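Local structure of interleukin-20 receptor subunit beta (Homo sapiens, 6DF3) at residues L1-N6 with Q86-S91; E28-S33 with A81-Q86; Y135-P140 with A165-K170. The protein pairs with IL20RA as a cell-surface receptor for the cytokines IL19, IL20 and IL24, and with IL22RA1 as a receptor for IL20 and IL24. The protein carries 1 engineered substitution. One frame throughout, in Å; residues are numbered along the deposited sequence.

Contact 1 (L1-N6 with Q86-S91); sequences LPAPQN and QTSAWS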
loop_
_atom_site.group_PDB
_atom_site.type_symbol
_atom_site.label_atom_id
_atom_site.label_comp_id
_atom_site.label_asym_id
_atom_site.label_seq_id
_atom_site.Cartn_x
_atom_site.Cartn_y
_atom_site.Cartn_z
ATOM N N LEU C 1 -12.571 -41.644 7.462
ATOM C CA LEU C 1 -12.837 -40.298 8.076
ATOM C C LEU C 1 -13.995 -39.575 7.403
ATOM O O LEU C 1 -13.903 -39.233 6.237
ATOM C CB LEU C 1 -11.608 -39.369 8.051
ATOM C CG LEU C 1 -10.720 -39.163 9.306
ATOM C CD1 LEU C 1 -9.984 -37.832 9.191
ATOM C CD2 LEU C 1 -11.434 -39.226 10.662
ATOM N N PRO C 2 -15.106 -39.362 8.132
ATOM C CA PRO C 2 -16.145 -38.388 7.738
ATOM C C PRO C 2 -15.582 -37.015 7.349
ATOM O O PRO C 2 -14.681 -36.522 8.039
ATOM C CB PRO C 2 -16.962 -38.241 9.039
ATOM C CG PRO C 2 -16.855 -39.608 9.705
ATOM C CD PRO C 2 -15.626 -40.301 9.160
ATOM N N ALA C 3 -16.089 -36.380 6.294
ATOM C CA ALA C 3 -15.692 -34.965 6.043
ATOM C C ALA C 3 -16.367 -34.034 7.041
ATOM O O ALA C 3 -17.430 -34.357 7.580
ATOM C CB ALA C 3 -16.028 -34.544 4.648
ATOM N N PRO C 4 -15.737 -32.891 7.338
ATOM C CA PRO C 4 -16.398 -31.906 8.217
ATOM C C PRO C 4 -17.646 -31.316 7.544
ATOM O O PRO C 4 -17.651 -31.195 6.335
ATOM C CB PRO C 4 -15.331 -30.797 8.404
ATOM C CG PRO C 4 -14.130 -31.221 7.605
ATOM C CD PRO C 4 -14.465 -32.404 6.768
ATOM N N GLN C 5 -18.662 -30.972 8.334
ATOM C CA GLN C 5 -19.969 -30.541 7.873
ATOM C C GLN C 5 -20.267 -29.194 8.517
ATOM O O GLN C 5 -19.521 -28.748 9.392
ATOM C CB GLN C 5 -21.030 -31.578 8.262
ATOM C CG GLN C 5 -20.922 -32.959 7.567
ATOM C CD GLN C 5 -20.926 -32.879 6.027
ATOM O OE1 GLN C 5 -21.604 -32.035 5.450
ATOM N NE2 GLN C 5 -20.146 -33.740 5.362
ATOM N N ASN C 6 -21.341 -28.550 8.054
ATOM C CA ASN C 6 -21.851 -27.297 8.610
ATOM C C ASN C 6 -20.783 -26.170 8.517
ATOM O O ASN C 6 -20.432 -25.530 9.473
ATOM C CB ASN C 6 -22.386 -27.546 10.031
ATOM C CG ASN C 6 -23.344 -28.777 10.092
ATOM O OD1 ASN C 6 -22.985 -29.922 10.498
ATOM N ND2 ASN C 6 -24.561 -28.553 9.621
ATOM N N GLN C 86 -5.534 -41.645 6.738
ATOM C CA GLN C 86 -6.898 -41.238 6.451
ATOM C C GLN C 86 -7.020 -39.682 6.389
ATOM O O GLN C 86 -6.826 -38.988 7.386
ATOM C CB GLN C 86 -7.896 -41.925 7.415
ATOM C CG GLN C 86 -8.400 -43.289 6.911
ATOM C CD GLN C 86 -9.546 -43.847 7.746
ATOM O OE1 GLN C 86 -9.707 -43.487 8.906
ATOM N NE2 GLN C 86 -10.352 -44.719 7.155
ATOM N N THR C 87 -7.203 -39.166 5.170
ATOM C CA THR C 87 -7.791 -37.868 4.916
ATOM C C THR C 87 -9.259 -38.095 4.578
ATOM O O THR C 87 -9.593 -39.033 3.859
ATOM C CB THR C 87 -7.216 -37.188 3.655
ATOM O OG1 THR C 87 -6.675 -38.184 2.787
ATOM C CG2 THR C 87 -6.142 -36.222 3.970
ATOM N N SER C 88 -10.126 -37.198 5.041
ATOM C CA SER C 88 -11.514 -37.153 4.557
ATOM C C SER C 88 -11.578 -36.596 3.119
ATOM O O SER C 88 -10.587 -36.174 2.573
ATOM C CB SER C 88 -12.342 -36.249 5.452
ATOM O OG SER C 88 -11.848 -34.900 5.414
ATOM N N ALA C 89 -12.753 -36.595 2.516
ATOM C CA ALA C 89 -12.952 -35.916 1.275
ATOM C C ALA C 89 -12.987 -34.388 1.600
ATOM O O ALA C 89 -13.023 -33.992 2.774
ATOM C CB ALA C 89 -14.242 -36.404 0.635
ATOM N N TRP C 90 -12.912 -33.521 0.589
ATOM C CA TRP C 90 -13.010 -32.068 0.838
ATOM C C TRP C 90 -14.465 -31.674 1.042
ATOM O O TRP C 90 -15.323 -32.190 0.349
ATOM C CB TRP C 90 -12.470 -31.254 -0.333
ATOM C CG TRP C 90 -10.995 -31.295 -0.499
ATOM C CD1 TRP C 90 -10.299 -32.017 -1.436
ATOM C CD2 TRP C 90 -10.007 -30.589 0.294
ATOM N NE1 TRP C 90 -8.967 -31.802 -1.278
ATOM C CE2 TRP C 90 -8.750 -30.903 -0.254
ATOM C CE3 TRP C 90 -10.073 -29.722 1.391
ATOM C CZ2 TRP C 90 -7.559 -30.408 0.276
ATOM C CZ3 TRP C 90 -8.878 -29.220 1.922
ATOM C CH2 TRP C 90 -7.634 -29.600 1.376
ATOM N N SER C 91 -14.722 -30.743 1.957
ATOM C CA SER C 91 -16.044 -30.139 2.116
ATOM C C SER C 91 -15.954 -28.660 1.659
ATOM O O SER C 91 -15.097 -27.921 2.175
ATOM C CB SER C 91 -16.495 -30.090 3.583
ATOM O OG SER C 91 -17.055 -31.252 4.079
#
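L1 packs against Q86 and S88 where the N-terminal lead-in of the first fibronectin type III domain runs beside the domain's last strand, 86-98. The touching parts run almost in the same direction, 16° apart end to end. L1 brings CD1 to 3.8 Å from the backbone O of Q86. Its CB lies 4.1 Å from S88 CB. The Q86 amide, on a chain extended beyond CG, comes near the L1 backbone N without bonding to it. P2 points away from 86-91 and takes part through its backbone O, 3.5 Å from S88 CB. A3 follows with CB pointing in between S88 and S91, 3.6 Å from A89 O. Opposite these residues, S88 turns OG between its backbone N and carbonyl carbon (chi1 62°). There OG donates to A89 O at 3.0 Å and also bonds A81 N of strand 74-83. The hydroxyl is thus held by its own chain and by strand 74-83, while CB faces the N-terminal segment. With an alanine here both links would go, and the chain around S88 would probably be less firmly tied to strand 74-83. P4 is buried and packs on W20. Its CD lies 3.9 Å from S88 OG. The OG of S91 donates to the backbone O of P4, at a modelled 2.3 Å that is too short to be taken literally.

Contact 2 (E28-S33 with A81-Q86); sequences ETVYYS and ATLGSQ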
loop_
_atom_site.group_PDB
_atom_site.type_symbol
_atom_site.label_atom_id
_atom_site.label_comp_id
_atom_site.label_asym_id
_atom_site.label_seq_id
_atom_site.Cartn_x
_atom_site.Cartn_y
_atom_site.Cartn_z
ATOM N N GLU C 28 -7.924 -40.587 18.778
ATOM C CA GLU C 28 -6.844 -39.657 18.368
ATOM C C GLU C 28 -7.398 -38.270 18.121
ATOM O O GLU C 28 -8.611 -38.107 18.046
ATOM C CB GLU C 28 -6.097 -40.221 17.137
ATOM C CG GLU C 28 -5.075 -41.312 17.544
ATOM C CD GLU C 28 -4.728 -42.330 16.450
ATOM O OE1 GLU C 28 -4.408 -41.930 15.300
ATOM O OE2 GLU C 28 -4.771 -43.542 16.750
ATOM N N THR C 29 -6.540 -37.256 18.026
ATOM C CA THR C 29 -7.053 -35.919 17.832
ATOM C C THR C 29 -7.017 -35.587 16.358
ATOM O O THR C 29 -6.006 -35.795 15.674
ATOM C CB THR C 29 -6.346 -34.783 18.601
ATOM O OG1 THR C 29 -5.502 -34.013 17.709
ATOM C CG2 THR C 29 -5.644 -35.257 19.873
ATOM N N VAL C 30 -8.126 -35.047 15.880
ATOM C CA VAL C 30 -8.273 -34.755 14.465
ATOM C C VAL C 30 -7.641 -33.406 14.141
ATOM O O VAL C 30 -7.768 -32.432 14.927
ATOM C CB VAL C 30 -9.750 -34.794 14.036
ATOM C CG1 VAL C 30 -9.920 -34.320 12.583
ATOM C CG2 VAL C 30 -10.295 -36.212 14.240
ATOM N N TYR C 31 -6.946 -33.383 12.998
ATOM C CA TYR C 31 -6.441 -32.131 12.401
ATOM C C TYR C 31 -7.218 -31.731 11.134
ATOM O O TYR C 31 -7.850 -32.562 10.479
ATOM C CB TYR C 31 -4.925 -32.279 12.152
ATOM C CG TYR C 31 -4.082 -32.325 13.461
ATOM C CD1 TYR C 31 -4.127 -31.241 14.387
ATOM C CD2 TYR C 31 -3.231 -33.411 13.761
ATOM C CE1 TYR C 31 -3.384 -31.262 15.571
ATOM C CE2 TYR C 31 -2.475 -33.427 14.956
ATOM C CZ TYR C 31 -2.557 -32.347 15.839
ATOM O OH TYR C 31 -1.839 -32.293 16.998
ATOM N N TYR C 32 -7.197 -30.459 10.802
ATOM C CA TYR C 32 -7.958 -29.972 9.646
ATOM C C TYR C 32 -7.043 -29.204 8.703
ATOM O O TYR C 32 -6.116 -28.562 9.175
ATOM C CB TYR C 32 -9.109 -29.043 10.131
ATOM C CG TYR C 32 -10.056 -29.723 11.061
ATOM C CD1 TYR C 32 -10.985 -30.618 10.574
ATOM C CD2 TYR C 32 -9.995 -29.514 12.448
ATOM C CE1 TYR C 32 -11.840 -31.304 11.416
ATOM C CE2 TYR C 32 -10.869 -30.183 13.309
ATOM C CZ TYR C 32 -11.790 -31.084 12.774
ATOM O OH TYR C 32 -12.645 -31.795 13.570
ATOM N N SER C 33 -7.322 -29.200 7.403
ATOM C CA SER C 33 -6.599 -28.316 6.432
ATOM C C SER C 33 -7.603 -27.516 5.656
ATOM O O SER C 33 -8.622 -28.058 5.220
ATOM C CB SER C 33 -5.719 -29.113 5.467
ATOM O OG SER C 33 -4.914 -30.007 6.225
ATOM N N ALA C 81 -10.352 -33.142 6.929
ATOM C CA ALA C 81 -9.821 -33.637 8.160
ATOM C C ALA C 81 -8.788 -34.698 7.863
ATOM O O ALA C 81 -8.923 -35.418 6.889
ATOM C CB ALA C 81 -10.941 -34.207 8.993
ATOM N N THR C 82 -7.756 -34.735 8.709
ATOM C CA THR C 82 -6.693 -35.750 8.697
ATOM C C THR C 82 -6.513 -36.418 10.069
ATOM O O THR C 82 -6.735 -35.810 11.140
ATOM C CB THR C 82 -5.295 -35.200 8.275
ATOM O OG1 THR C 82 -5.077 -33.885 8.810
ATOM C CG2 THR C 82 -5.171 -35.132 6.756
ATOM N N LEU C 83 -6.073 -37.671 9.977
ATOM C CA LEU C 83 -5.858 -38.568 11.109
ATOM C C LEU C 83 -4.874 -39.642 10.599
ATOM O O LEU C 83 -5.229 -40.822 10.445
ATOM C CB LEU C 83 -7.203 -39.161 11.576
ATOM C CG LEU C 83 -7.337 -39.611 13.030
ATOM C CD1 LEU C 83 -8.770 -39.975 13.393
ATOM C CD2 LEU C 83 -6.434 -40.789 13.294
ATOM N N GLY C 84 -3.659 -39.190 10.278
ATOM C CA GLY C 84 -2.610 -40.060 9.730
ATOM C C GLY C 84 -2.662 -40.267 8.223
ATOM O O GLY C 84 -2.437 -39.328 7.468
ATOM N N SER C 85 -2.902 -41.508 7.786
ATOM C CA SER C 85 -3.143 -41.802 6.355
ATOM C C SER C 85 -4.531 -41.299 5.929
ATOM O O SER C 85 -4.682 -40.594 4.895
ATOM C CB SER C 85 -2.964 -43.303 6.022
ATOM O OG SER C 85 -3.198 -44.164 7.128
ATOM N N GLN C 86 -5.534 -41.645 6.738
ATOM C CA GLN C 86 -6.898 -41.238 6.451
ATOM C C GLN C 86 -7.020 -39.682 6.389
ATOM O O GLN C 86 -6.826 -38.988 7.386
ATOM C CB GLN C 86 -7.896 -41.925 7.415
ATOM C CG GLN C 86 -8.400 -43.289 6.911
ATOM C CD GLN C 86 -9.546 -43.847 7.746
ATOM O OE1 GLN C 86 -9.707 -43.487 8.906
ATOM N NE2 GLN C 86 -10.352 -44.719 7.155
HETATM O O HOH W 1 -5.799 -32.328 5.788
#
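V30 sets CG1 anti to its backbone N (chi1 173°), which brings that methyl to 3.7 Å from A81 CB and leaves CG2 for L83. CG2 of V30 meets CD1 of L83 at 4.1 Å, the two side chains crossing at about a right angle. T82 turns OG1 between its backbone N and carbonyl carbon (chi1 38°). OG1 then lies 3.7 Å from Y31 CB, on the sheet face that carries Y31 and T82. These two residues form the antiparallel hydrogen-bonded pair. T82 N donates to Y31 O at 2.8 Å, and Y31 N donates to T82 O at 3.1 Å. The Y31 carbonyl is also approached by the CA of A81. Next along, Y32 and A81 form a non-hydrogen-bonded pair. On their face the Y32 ring meets the A81 methyl obliquely, CE1 to CB 3.9 Å. At the outer end, E28 crosses L83 at about a right angle, its chain extended beyond CG, and brings OE1 to 3.1 Å from L83 CD2. A water bonds S33 OG and has a weak link to T82 OG1. The axes of the short strand parts 31-33 and 81-83 are 138° apart, well short of straight antiparallel. Y32 OH bonds V23 N, and the ring sits edge-to-face with W20. Strands 31-37 and 74-83 are the two inner strands, C and F, of a fibronectin type III sheet. Strand 50-51 lies beyond the first, and strand 86-98 beyond the second.

Contact 3 (Y135-P140 with A165-K170); sequences YWRREP and AAYCVK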
loop_
_atom_site.group_PDB
_atom_site.type_symbol
_atom_site.label_atom_id
_atom_site.label_comp_id
_atom_site.label_asym_id
_atom_site.label_seq_id
_atom_site.Cartn_x
_atom_site.Cartn_y
_atom_site.Cartn_z
ATOM N N TYR C 135 -19.335 15.586 16.536
ATOM C CA TYR C 135 -19.497 16.270 17.797
ATOM C C TYR C 135 -20.105 17.677 17.651
ATOM O O TYR C 135 -19.961 18.345 16.610
ATOM C CB TYR C 135 -18.167 16.318 18.562
ATOM C CG TYR C 135 -17.021 17.133 17.950
ATOM C CD1 TYR C 135 -16.826 18.523 18.213
ATOM C CD2 TYR C 135 -16.092 16.489 17.160
ATOM C CE1 TYR C 135 -15.746 19.204 17.635
ATOM C CE2 TYR C 135 -15.031 17.149 16.602
ATOM C CZ TYR C 135 -14.844 18.473 16.829
ATOM O OH TYR C 135 -13.718 18.927 16.187
ATOM N N TRP C 136 -20.767 18.107 18.724
ATOM C CA TRP C 136 -21.539 19.353 18.734
ATOM C C TRP C 136 -21.730 19.865 20.164
ATOM O O TRP C 136 -21.695 19.099 21.137
ATOM C CB TRP C 136 -22.909 19.158 18.044
ATOM C CG TRP C 136 -23.872 18.171 18.746
ATOM C CD1 TRP C 136 -24.784 18.468 19.737
ATOM C CD2 TRP C 136 -24.015 16.764 18.486
ATOM N NE1 TRP C 136 -25.461 17.333 20.119
ATOM C CE2 TRP C 136 -25.016 16.277 19.365
ATOM C CE3 TRP C 136 -23.386 15.868 17.604
ATOM C CZ2 TRP C 136 -25.400 14.947 19.394
ATOM C CZ3 TRP C 136 -23.763 14.531 17.626
ATOM C CH2 TRP C 136 -24.767 14.079 18.523
ATOM N N ARG C 137 -21.919 21.172 20.271
ATOM C CA ARG C 137 -22.351 21.787 21.505
ATOM C C ARG C 137 -23.851 21.498 21.615
ATOM O O ARG C 137 -24.570 21.731 20.648
ATOM C CB ARG C 137 -22.079 23.283 21.418
ATOM C CG ARG C 137 -22.150 24.028 22.726
ATOM C CD ARG C 137 -21.852 25.500 22.491
ATOM N NE ARG C 137 -22.107 26.281 23.680
ATOM C CZ ARG C 137 -21.288 26.416 24.724
ATOM N NH1 ARG C 137 -20.113 25.799 24.757
ATOM N NH2 ARG C 137 -21.663 27.193 25.751
ATOM N N ARG C 138 -24.324 20.985 22.755
ATOM C CA ARG C 138 -25.752 20.616 22.902
ATOM C C ARG C 138 -26.694 21.805 23.263
ATOM O O ARG C 138 -27.150 21.969 24.415
ATOM C CB ARG C 138 -25.923 19.455 23.891
ATOM C CG ARG C 138 -27.301 18.784 23.838
ATOM C CD ARG C 138 -27.970 18.741 25.212
ATOM N NE ARG C 138 -27.554 17.548 25.951
ATOM C CZ ARG C 138 -27.309 17.468 27.263
ATOM N NH1 ARG C 138 -27.393 18.517 28.067
ATOM N NH2 ARG C 138 -26.934 16.295 27.771
ATOM N N GLU C 139 -26.965 22.621 22.243
ATOM C CA GLU C 139 -28.026 23.636 22.256
ATOM C C GLU C 139 -28.707 23.581 20.871
ATOM O O GLU C 139 -28.129 23.029 19.922
ATOM C CB GLU C 139 -27.429 25.039 22.521
ATOM C CG GLU C 139 -28.437 26.161 22.853
ATOM C CD GLU C 139 -27.999 27.555 22.397
ATOM O OE1 GLU C 139 -27.158 27.636 21.464
ATOM O OE2 GLU C 139 -28.520 28.572 22.945
ATOM N N PRO C 140 -29.940 24.124 20.746
ATOM C CA PRO C 140 -30.424 24.568 19.444
ATOM C C PRO C 140 -29.345 25.063 18.435
ATOM O O PRO C 140 -29.324 24.560 17.312
ATOM C CB PRO C 140 -31.400 25.703 19.833
ATOM C CG PRO C 140 -31.834 25.386 21.249
ATOM C CD PRO C 140 -31.039 24.199 21.731
ATOM N N ALA C 165 -22.808 24.975 28.191
ATOM C CA ALA C 165 -23.580 23.847 27.648
ATOM C C ALA C 165 -22.740 22.576 27.528
ATOM O O ALA C 165 -21.538 22.639 27.273
ATOM C CB ALA C 165 -24.140 24.202 26.276
ATOM N N ALA C 166 -23.386 21.423 27.690
ATOM C CA ALA C 166 -22.734 20.117 27.492
ATOM C C ALA C 166 -22.368 19.913 26.023
ATOM O O ALA C 166 -23.034 20.454 25.129
ATOM C CB ALA C 166 -23.642 18.995 27.961
ATOM N N TYR C 167 -21.307 19.133 25.787
ATOM C CA TYR C 167 -20.848 18.793 24.442
ATOM C C TYR C 167 -21.086 17.306 24.259
ATOM O O TYR C 167 -20.780 16.521 25.162
ATOM C CB TYR C 167 -19.358 19.096 24.276
ATOM C CG TYR C 167 -18.995 20.549 23.932
ATOM C CD1 TYR C 167 -19.139 21.577 24.873
ATOM C CD2 TYR C 167 -18.470 20.880 22.666
ATOM C CE1 TYR C 167 -18.793 22.894 24.561
ATOM C CE2 TYR C 167 -18.111 22.178 22.337
ATOM C CZ TYR C 167 -18.271 23.189 23.283
ATOM O OH TYR C 167 -17.916 24.473 22.949
ATOM N N CYS C 168 -21.628 16.918 23.105
ATOM C CA CYS C 168 -22.011 15.523 22.872
ATOM C C CYS C 168 -21.275 14.923 21.688
ATOM O O CYS C 168 -20.905 15.630 20.761
ATOM C CB CYS C 168 -23.527 15.392 22.710
ATOM S SG CYS C 168 -24.433 15.930 24.186
ATOM N N VAL C 169 -21.062 13.615 21.734
ATOM C CA VAL C 169 -20.197 12.912 20.754
ATOM C C VAL C 169 -20.644 11.458 20.428
ATOM O O VAL C 169 -21.019 10.710 21.325
ATOM C CB VAL C 169 -18.724 12.868 21.260
ATOM C CG1 VAL C 169 -18.125 14.266 21.352
ATOM C CG2 VAL C 169 -18.631 12.209 22.640
ATOM N N LYS C 170 -20.582 11.087 19.148
ATOM C CA LYS C 170 -20.780 9.721 18.723
ATOM C C LYS C 170 -19.749 9.440 17.595
ATOM O O LYS C 170 -19.269 10.385 16.941
ATOM C CB LYS C 170 -22.203 9.498 18.206
ATOM C CG LYS C 170 -22.551 10.418 17.048
ATOM C CD LYS C 170 -23.937 10.212 16.488
ATOM C CE LYS C 170 -24.166 11.105 15.276
ATOM N NZ LYS C 170 -25.491 10.855 14.649
#
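A165 begins the contact at the guanidinium of R137, just ahead of strand 167-175. That strand pairs with strand 130-137 as F with C in the second fibronectin type III domain; the axes of the parts 135-137 and 167-170 are 164° apart. The A165 methyl lies over one guanidinium face, CB to R137 NE 3.9 Å. A166 accepts a backbone bond from R138, N to O 2.8 Å, which continues the strand pairing into the inverse gamma turn centred on R138. The bent R138 chain folds back so that its guanidinium lies with one face over the A166 methyl, NH1 to CB 3.8 Å. Y167 takes the aliphatic part of R137 over its ring in a CH-pi contact, CG to the ring centroid 4.2 Å. The guanidinium plane stands 83° to the ring plane and turns its own edge to the phenol oxygen. NH1 of R137 makes a weak hydrogen bond to Y167 OH at 3.1 Å. R137 has its strongest partner outside, NH2 to P163 O; NH1 also bonds E162 O, and Y167 OH bonds E162 N. C168 and W136 are a hydrogen-bonded pair, with C168 N donating to W136 O at 2.9 Å. A chi1 of 64° puts the indole between the tryptophan's own backbone N and carbonyl carbon, folded over C168. One indole face rests on the cysteine methylene, CE2 to CB 3.8 Å. SG, near the R138 side chain, is in the disulfide to C189, which ties this strand to strand 180-189. V169 packs CG1 on Y135 CB, on the face shared with R137 and Y167. K170 crosses W136 at about a right angle, its CE at the indole edge, 4.2 Å from CZ3.

Contacts 1 and 2 belong to the first fibronectin type III domain, contact 3 to the second. The centres of contacts 1 and 2 are 9 Å apart, and they share Q86. Strands 74-83 and 86-98 are successive neighbours in one sheet, so the two contacts join at their turn. Along the chain, contact 2 lies between the two segments of contact 1 apart from the shared Q86, and contact 3 comes after both. Its centre is 57 Å from that of contact 1 and 58 Å from that of contact 2, across the chain's centre. Contacts 2 and 3 each pair the inner strands of equivalent four-stranded sheets. The receptor's extracellular part thus repeats one sheet plan in two domains, with these contacts far apart along it.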